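Local coordinates for fimbriae-associated protein FAP1 (PDB 2X12) that forms serine-rich fimbriae anchored in the cell wall of a Gram-positive bacterium and probably mediates its adhesion and biofilm formation, in a pH-dependent way, at residues A[226-231]-A[273-278]; A[232-237]-A[269-274]. All blocks are in the same frame, centred on the assembly; numbering follows the deposited sequence.

In the fold
Both contacts join the same two antiparallel strands, 227-235 and 268-276, which lie side by side at one border of a five-stranded sheet; 227-235 is an outermost strand within the chain. Residues 226-231 run straight on into 232-237, whereas on the partner strand 269-274 precedes 273-278, so contact 2 follows contact 1 along the ladder. Asp-273 and Thr-274 lie in both ranges, and Asp-273 takes part in both contacts. The centres lie about 14 Å apart, and Pro-230 of contact 1 packs on Phe-272 of contact 2, with Pro-230 CB 3.9 Å from Phe-272 CD1. Together the contacts hold the border strand along its length onto the sheet of this beta-sandwich-like domain of the Fap1 adhesin.

Contact 1 of 2, residues A[226-231]-A[273-278]; sequences KLSTPT and DTAFSG
Leu-227 faces Phe-276 as a non-hydrogen-bonded antiparallel pair, and the leucine side chain packs on Phe-276 and Thr-274 alike. From its CB the chain sets off with CG anti to the backbone N (chi1 -162°); Leu-227 CG then comes 4.1 Å from Thr-274 CB. Beyond it, Leu-227 CD1 reaches the edge of the Phe-276 ring near its plane, 3.8 Å from Phe-276 CD2, and also lies against Thr-274 OG1. That hydroxyl is hydrogen-bonded to Trp-193 NE1, on the next strand of the sheet. The leucine and phenylalanine side chains cross at about a right angle.

Backbone bonds flank this apolar pair. Ser-277 N donates to Lys-226 O at 2.9 Å, and Ser-228 N to Ala-275 O at 3.1 Å, while Ser-228 OG, which donates to Thr-229 O, takes a weak bond from Ala-275 N. At the far end Thr-231 and Asp-273 form a hydrogen-bonded pair, with Thr-231 N 2.9 Å from Asp-273 O and Asp-273 N 3.0 Å from Thr-231 O. Asp-273 OD1 is held by Ser-192 OG. Between the two bridged ends the border strand spends one residue more than its partner.

Strand 190-197 flanks 268-276 across from the border strand, and the face bearing Leu-227 and Phe-276 is covered by Leu-286, with Thr-221 against the leucine and Leu-283 against the phenylalanine.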
loop_
_atom_site.group_PDB
_atom_site.type_symbol
_atom_site.label_atom_id
_atom_site.label_comp_id
_atom_site.label_asym_id
_atom_site.label_seq_id
_atom_site.Cartn_x
_atom_site.Cartn_y
_atom_site.Cartn_z
ATOM N N LYS A 226 -17.454 -0.233 7.209
ATOM C CA LYS A 226 -17.246 -1.209 8.284
ATOM C C LYS A 226 -15.791 -1.239 8.733
ATOM O O LYS A 226 -15.431 -1.763 9.774
ATOM C CB LYS A 226 -17.689 -2.592 7.790
ATOM C CG LYS A 226 -19.158 -2.638 7.468
ATOM C CD LYS A 226 -19.528 -3.849 6.632
ATOM C CE LYS A 226 -20.821 -4.528 7.150
ATOM N NZ LYS A 226 -21.968 -3.591 7.421
ATOM N N LEU A 227 -14.957 -0.645 7.910
ATOM C CA LEU A 227 -13.546 -0.601 8.172
ATOM C C LEU A 227 -13.212 0.814 8.557
ATOM O O LEU A 227 -13.558 1.784 7.852
ATOM C CB LEU A 227 -12.780 -1.012 6.927
ATOM C CG LEU A 227 -11.328 -1.434 7.058
ATOM C CD1 LEU A 227 -11.215 -2.762 7.725
ATOM C CD2 LEU A 227 -10.758 -1.514 5.679
ATOM N N SER A 228 -12.539 0.912 9.688
ATOM C CA SER A 228 -12.277 2.180 10.344
ATOM C C SER A 228 -10.919 2.672 9.888
ATOM O O SER A 228 -10.190 1.917 9.334
ATOM C CB SER A 228 -12.314 1.945 11.866
ATOM O OG SER A 228 -11.165 1.163 12.226
ATOM N N THR A 229 -10.562 3.922 10.119
ATOM C CA THR A 229 -9.228 4.352 9.698
ATOM C C THR A 229 -8.214 3.463 10.394
ATOM O O THR A 229 -8.589 2.748 11.342
ATOM C CB THR A 229 -8.927 5.822 10.028
ATOM O OG1 THR A 229 -9.097 6.034 11.425
ATOM C CG2 THR A 229 -9.841 6.780 9.241
ATOM N N PRO A 230 -6.946 3.471 9.917
ATOM C CA PRO A 230 -5.945 2.582 10.487
ATOM C C PRO A 230 -5.281 3.135 11.742
ATOM O O PRO A 230 -5.168 4.363 11.922
ATOM C CB PRO A 230 -4.924 2.453 9.363
ATOM C CG PRO A 230 -4.978 3.728 8.662
ATOM C CD PRO A 230 -6.413 4.199 8.749
ATOM N N THR A 231 -4.824 2.229 12.594
ATOM C CA THR A 231 -4.150 2.612 13.815
ATOM C C THR A 231 -2.774 1.974 13.859
ATOM O O THR A 231 -2.465 1.064 13.091
ATOM C CB THR A 231 -4.971 2.207 15.059
ATOM O OG1 THR A 231 -5.108 0.769 15.120
ATOM C CG2 THR A 231 -6.381 2.876 15.023
ATOM N N ASP A 273 -3.043 -1.539 11.639
ATOM C CA ASP A 273 -4.218 -2.251 12.090
ATOM C C ASP A 273 -5.443 -1.508 11.580
ATOM O O ASP A 273 -5.403 -0.309 11.395
ATOM C CB ASP A 273 -4.222 -2.277 13.617
ATOM C CG ASP A 273 -3.070 -3.080 14.195
ATOM O OD1 ASP A 273 -2.473 -3.865 13.403
ATOM O OD2 ASP A 273 -2.780 -2.935 15.432
ATOM N N THR A 274 -6.529 -2.218 11.355
ATOM C CA THR A 274 -7.760 -1.594 10.969
ATOM C C THR A 274 -8.874 -2.333 11.638
ATOM O O THR A 274 -9.007 -3.530 11.454
ATOM C CB THR A 274 -7.960 -1.694 9.432
ATOM O OG1 THR A 274 -8.168 -3.044 9.028
ATOM C CG2 THR A 274 -6.760 -1.195 8.691
ATOM N N ALA A 275 -9.688 -1.661 12.430
ATOM C CA ALA A 275 -10.823 -2.362 13.072
ATOM C C ALA A 275 -11.944 -2.632 12.047
ATOM O O ALA A 275 -12.263 -1.778 11.222
ATOM C CB ALA A 275 -11.333 -1.583 14.319
ATOM N N PHE A 276 -12.506 -3.839 12.073
ATOM C CA PHE A 276 -13.541 -4.236 11.107
ATOM C C PHE A 276 -14.821 -4.635 11.838
ATOM O O PHE A 276 -14.809 -5.561 12.604
ATOM C CB PHE A 276 -13.048 -5.398 10.258
ATOM C CG PHE A 276 -13.999 -5.810 9.165
ATOM C CD1 PHE A 276 -14.725 -6.958 9.259
ATOM C CD2 PHE A 276 -14.163 -5.061 8.042
ATOM C CE1 PHE A 276 -15.597 -7.349 8.248
ATOM C CE2 PHE A 276 -15.056 -5.461 7.028
ATOM C CZ PHE A 276 -15.755 -6.593 7.144
ATOM N N SER A 277 -15.928 -3.951 11.584
ATOM C CA SER A 277 -17.146 -4.128 12.379
ATOM C C SER A 277 -18.156 -5.104 11.758
ATOM O O SER A 277 -19.338 -5.119 12.138
ATOM C CB SER A 277 -17.848 -2.785 12.543
ATOM O OG SER A 277 -18.377 -2.393 11.287
ATOM N N GLY A 278 -17.714 -5.901 10.799
ATOM C CA GLY A 278 -18.592 -6.877 10.169
ATOM C C GLY A 278 -18.234 -8.270 10.625
ATOM O O GLY A 278 -17.234 -8.451 11.321
#

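Contact 2 of 2, residues A[232-237]-A[269-274]; sequences NVLIDG and TITFDT
An antiparallel ladder at the border of a five-stranded sheet brings Leu-234 opposite Thr-271 and Ile-235 opposite Ile-270. Leu-234 and Thr-271 form a hydrogen-bonded pair: Leu-234 N donates to Thr-271 O at 2.7 Å, almost straight, and Thr-271 N returns a bond to Leu-234 O at 3.0 Å. On the same face the hydroxyl OG1 of Thr-271 lies beside Leu-234 CB.

Ile-235 and Ile-270 form a non-hydrogen-bonded pair on the other face, CG1 of the first being 4.2 Å from CG2 of the second. The Val-233 and Phe-272 side chains run alongside each other in the same direction, with Val-233 CG2 at 3.6 Å from Phe-272 CB. With chi1 at 57°, CG of Phe-272 stands between the backbone N and the carbonyl carbon; the ring stacks on that of Trp-193, and Thr-274 CG2 sits at its edge in the ring plane. The arrangement is that of two antiparallel sheets packed face to face: Ile-270 meets Ile-217 and Ala-292, and Phe-272 meets Ile-219 and Met-290, on strands 212-220 and 287-295, whereas Val-233 rests on Ile-217 and Ile-235 on Thr-215.

At one end the ladder closes on Asp-236. Its backbone N donates to Thr-269 O at 2.9 Å, and its OD1 accepts Thr-269 N at 3.2 Å on the syn side, 35° out of the carboxylate plane; OD2 is bonded to His-268 ND1. At the other end the chain turns a corner at Asn-232, whose amide lies alongside the Asp-273 carboxylate, the planes 66° apart and Asn-232 ND2 3.8 Å from Asp-273 OD2, too far for a hydrogen bond. That carboxylate is bonded through OD1 to Ser-192 OG, and Lys-190 NZ is a long, weak ion-pair partner of OD2.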
loop_
_atom_site.group_PDB
_atom_site.type_symbol
_atom_site.label_atom_id
_atom_site.label_comp_id
_atom_site.label_asym_id
_atom_site.label_seq_id
_atom_site.Cartn_x
_atom_site.Cartn_y
_atom_site.Cartn_z
ATOM N N ASN A 232 -1.939 2.491 14.754
ATOM C CA ASN A 232 -0.635 1.921 15.020
ATOM C C ASN A 232 0.151 1.702 13.722
ATOM O O ASN A 232 0.734 0.635 13.499
ATOM C CB ASN A 232 -0.858 0.609 15.795
ATOM C CG ASN A 232 0.425 0.044 16.391
ATOM O OD1 ASN A 232 1.361 0.786 16.713
ATOM N ND2 ASN A 232 0.479 -1.279 16.528
ATOM N N VAL A 233 0.154 2.707 12.857
ATOM C CA VAL A 233 0.814 2.559 11.567
ATOM C C VAL A 233 2.304 2.725 11.750
ATOM O O VAL A 233 2.769 3.794 12.197
ATOM C CB VAL A 233 0.362 3.609 10.577
ATOM C CG1 VAL A 233 1.101 3.446 9.310
ATOM C CG2 VAL A 233 -1.129 3.503 10.333
ATOM N N LEU A 234 3.057 1.681 11.416
ATOM C CA LEU A 234 4.492 1.692 11.660
ATOM C C LEU A 234 5.250 1.405 10.398
ATOM O O LEU A 234 4.739 0.782 9.520
ATOM C CB LEU A 234 4.858 0.644 12.712
ATOM C CG LEU A 234 4.208 0.731 14.112
ATOM C CD1 LEU A 234 4.858 -0.338 14.964
ATOM C CD2 LEU A 234 4.265 2.134 14.782
ATOM N N ILE A 235 6.480 1.859 10.303
ATOM C CA ILE A 235 7.388 1.408 9.251
ATOM C C ILE A 235 8.695 0.999 9.872
ATOM O O ILE A 235 9.257 1.764 10.670
ATOM C CB ILE A 235 7.690 2.549 8.287
ATOM C CG1 ILE A 235 6.388 3.036 7.645
ATOM C CG2 ILE A 235 8.687 2.102 7.226
ATOM C CD1 ILE A 235 6.604 3.965 6.502
ATOM N N ASP A 236 9.186 -0.180 9.488
ATOM C CA ASP A 236 10.366 -0.781 10.145
ATOM C C ASP A 236 10.237 -0.745 11.670
ATOM O O ASP A 236 11.216 -0.515 12.367
ATOM C CB ASP A 236 11.654 -0.074 9.693
ATOM C CG ASP A 236 11.772 -0.030 8.163
ATOM O OD1 ASP A 236 11.510 -1.091 7.552
ATOM O OD2 ASP A 236 12.097 1.038 7.575
ATOM N N GLY A 237 9.014 -0.922 12.170
ATOM C CA GLY A 237 8.746 -0.871 13.603
ATOM C C GLY A 237 8.786 0.495 14.248
ATOM O O GLY A 237 8.624 0.580 15.480
ATOM N N THR A 269 9.301 -2.596 5.839
ATOM C CA THR A 269 8.199 -3.416 6.313
ATOM C C THR A 269 7.210 -2.519 6.967
ATOM O O THR A 269 7.461 -2.011 8.047
ATOM C CB THR A 269 8.700 -4.417 7.338
ATOM O OG1 THR A 269 9.721 -5.210 6.728
ATOM C CG2 THR A 269 7.573 -5.322 7.863
ATOM N N ILE A 270 6.092 -2.317 6.296
ATOM C CA ILE A 270 5.048 -1.405 6.749
ATOM C C ILE A 270 3.959 -2.231 7.376
ATOM O O ILE A 270 3.571 -3.240 6.814
ATOM C CB ILE A 270 4.428 -0.678 5.554
ATOM C CG1 ILE A 270 5.527 -0.121 4.626
ATOM C CG2 ILE A 270 3.463 0.440 6.002
ATOM C CD1 ILE A 270 5.050 0.175 3.188
ATOM N N THR A 271 3.476 -1.814 8.537
ATOM C CA THR A 271 2.399 -2.510 9.237
ATOM C C THR A 271 1.430 -1.518 9.885
ATOM O O THR A 271 1.811 -0.405 10.306
ATOM C CB THR A 271 2.907 -3.360 10.367
ATOM O OG1 THR A 271 3.528 -2.504 11.315
ATOM C CG2 THR A 271 3.881 -4.334 9.879
ATOM N N PHE A 272 0.178 -1.956 9.989
ATOM C CA PHE A 272 -0.894 -1.175 10.609
ATOM C C PHE A 272 -2.092 -2.077 10.884
ATOM O O PHE A 272 -2.143 -3.220 10.426
ATOM C CB PHE A 272 -1.323 -0.013 9.705
ATOM C CG PHE A 272 -1.779 -0.445 8.348
ATOM C CD1 PHE A 272 -3.103 -0.708 8.094
ATOM C CD2 PHE A 272 -0.874 -0.612 7.325
ATOM C CE1 PHE A 272 -3.513 -1.123 6.812
ATOM C CE2 PHE A 272 -1.274 -1.024 6.056
ATOM C CZ PHE A 272 -2.578 -1.291 5.804
ATOM N N ASP A 273 -3.043 -1.539 11.639
ATOM C CA ASP A 273 -4.218 -2.251 12.090
ATOM C C ASP A 273 -5.443 -1.508 11.580
ATOM O O ASP A 273 -5.403 -0.309 11.395
ATOM C CB ASP A 273 -4.222 -2.277 13.617
ATOM C CG ASP A 273 -3.070 -3.080 14.195
ATOM O OD1 ASP A 273 -2.473 -3.865 13.403
ATOM O OD2 ASP A 273 -2.780 -2.935 15.432
ATOM N N THR A 274 -6.529 -2.218 11.355
ATOM C CA THR A 274 -7.760 -1.594 10.969
ATOM C C THR A 274 -8.874 -2.333 11.638
ATOM O O THR A 274 -9.007 -3.530 11.454
ATOM C CB THR A 274 -7.960 -1.694 9.432
ATOM O OG1 THR A 274 -8.168 -3.044 9.028
ATOM C CG2 THR A 274 -6.760 -1.195 8.691
#